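Local coordinates for erythropoietin (Homo sapiens, PDB 1EER), which binds the erythropoietin receptor as a circulating hormone, causing receptor dimerization and JAK2 activation and so controlling red blood cell proliferation and differentiation, at residues 145-148 with 149-152. The protein carries 5 engineered substitutions. Numbering follows the deposited sequence.
Sequences YSNF and LRGK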
loop_
_atom_site.group_PDB
_atom_site.type_symbol
_atom_site.label_atom_id
_atom_site.label_comp_id
_atom_site.label_asym_id
_atom_site.label_seq_id
_atom_site.Cartn_x
_atom_site.Cartn_y
_atom_site.Cartn_z
ATOM N N TYR A 145 1.333 -12.936 -6.410
ATOM C CA TYR A 145 2.284 -11.883 -6.075
ATOM C C TYR A 145 1.694 -11.027 -4.957
ATOM O O TYR A 145 2.358 -10.774 -3.955
ATOM C CB TYR A 145 2.565 -11.027 -7.323
ATOM C CG TYR A 145 3.390 -9.776 -7.091
ATOM C CD1 TYR A 145 4.604 -9.830 -6.408
ATOM C CD2 TYR A 145 2.980 -8.547 -7.606
ATOM C CE1 TYR A 145 5.400 -8.690 -6.247
ATOM C CE2 TYR A 145 3.767 -7.393 -7.451
ATOM C CZ TYR A 145 4.976 -7.475 -6.769
ATOM O OH TYR A 145 5.755 -6.350 -6.605
ATOM N N SER A 146 0.443 -10.599 -5.132
ATOM C CA SER A 146 -0.256 -9.775 -4.135
ATOM C C SER A 146 -0.544 -10.536 -2.832
ATOM O O SER A 146 -0.271 -10.031 -1.744
ATOM C CB SER A 146 -1.574 -9.245 -4.722
ATOM O OG SER A 146 -2.302 -8.493 -3.766
ATOM N N ASN A 147 -1.089 -11.746 -2.941
ATOM C CA ASN A 147 -1.408 -12.536 -1.757
ATOM C C ASN A 147 -0.168 -12.832 -0.923
ATOM O O ASN A 147 -0.238 -12.872 0.309
ATOM C CB ASN A 147 -2.095 -13.852 -2.151
ATOM C CG ASN A 147 -3.608 -13.712 -2.280
ATOM O OD1 ASN A 147 -4.195 -12.735 -1.826
ATOM N ND2 ASN A 147 -4.239 -14.696 -2.898
ATOM N N PHE A 148 0.970 -13.036 -1.590
ATOM C CA PHE A 148 2.216 -13.319 -0.873
ATOM C C PHE A 148 2.765 -12.111 -0.100
ATOM O O PHE A 148 3.108 -12.214 1.087
ATOM C CB PHE A 148 3.297 -13.820 -1.836
ATOM C CG PHE A 148 4.500 -14.398 -1.139
ATOM C CD1 PHE A 148 5.521 -13.571 -0.685
ATOM C CD2 PHE A 148 4.606 -15.771 -0.926
ATOM C CE1 PHE A 148 6.630 -14.098 -0.030
ATOM C CE2 PHE A 148 5.711 -16.310 -0.270
ATOM C CZ PHE A 148 6.727 -15.472 0.179
ATOM N N LEU A 149 2.855 -10.970 -0.775
ATOM C CA LEU A 149 3.383 -9.765 -0.143
ATOM C C LEU A 149 2.453 -9.247 0.950
ATOM O O LEU A 149 2.899 -8.860 2.034
ATOM C CB LEU A 149 3.599 -8.648 -1.179
ATOM C CG LEU A 149 4.337 -8.899 -2.499
ATOM C CD1 LEU A 149 4.448 -7.584 -3.244
ATOM C CD2 LEU A 149 5.698 -9.499 -2.250
ATOM N N ARG A 150 1.156 -9.242 0.661
ATOM C CA ARG A 150 0.191 -8.737 1.621
ATOM C C ARG A 150 -0.095 -9.759 2.699
ATOM O O ARG A 150 -0.680 -9.431 3.731
ATOM C CB ARG A 150 -1.099 -8.332 0.900
ATOM C CG ARG A 150 -2.131 -9.431 0.774
ATOM C CD ARG A 150 -3.260 -9.012 -0.137
ATOM N NE ARG A 150 -4.197 -10.104 -0.368
ATOM C CZ ARG A 150 -5.512 -10.014 -0.201
ATOM N NH1 ARG A 150 -6.060 -8.874 0.200
ATOM N NH2 ARG A 150 -6.281 -11.069 -0.427
ATOM N N GLY A 151 0.351 -10.991 2.466
ATOM C CA GLY A 151 0.116 -12.063 3.414
ATOM C C GLY A 151 1.254 -12.395 4.361
ATOM O O GLY A 151 1.585 -11.611 5.246
ATOM N N LYS A 152 1.859 -13.565 4.178
ATOM C CA LYS A 152 2.938 -13.985 5.054
ATOM C C LYS A 152 4.124 -13.026 5.057
ATOM O O LYS A 152 4.812 -12.902 6.068
ATOM C CB LYS A 152 3.389 -15.407 4.704
ATOM C CG LYS A 152 4.090 -15.548 3.378
ATOM C CD LYS A 152 4.506 -16.986 3.161
ATOM C CE LYS A 152 3.338 -17.819 2.655
ATOM N NZ LYS A 152 3.382 -19.216 3.164
HETATM O O HOH W 1 0.776 -14.756 1.894
#
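Arg150 reaches back along its helix to Asn147 and grips a single oxygen side-on: NE and NH2 of Arg150 each donate to OD1 of Asn147 at 3.0 Å. The arginine chain, extended from CG to NE, runs alongside Asn147, pointing the same way, and brings the guanidinium edge to OD1. The amide and guanidinium planes are only 17° apart. Asn147 ND2 bonds a polar side chain of another protein's chain, while Arg150 NH1 bonds the backbone of that chain and NH2 pairs with its acidic side chain.

In the backbone, Arg150 N donates to Ser146 O at 2.9 Å, a regular helical bond. The next turn is wider, of pi type. Here a water accepts from Lys152 N at 2.8 Å and donates to Asn147 O at 2.7 Å, while Gly151 N makes a weak bond to Phe148 O.

Lys152 CG, set between the backbone N and the carbonyl carbon (chi1 69°), lies over one face of the Phe148 ring, 4.2 Å from its centroid, and CD follows beside CE2. Bends at chi3 and chi4 then turn CE and NZ toward Glu62, a salt-bridge partner. On the inner side, Leu149 CD1 packs against Tyr145 CE1 at 3.3 Å, among Ala19, Leu67 and Leu105 from three other helices. Helix 138-161, which includes this water-bridged pi-type turn, thus presents an apolar face to the four-helix-bundle cytokine core and a polar one to the other protein.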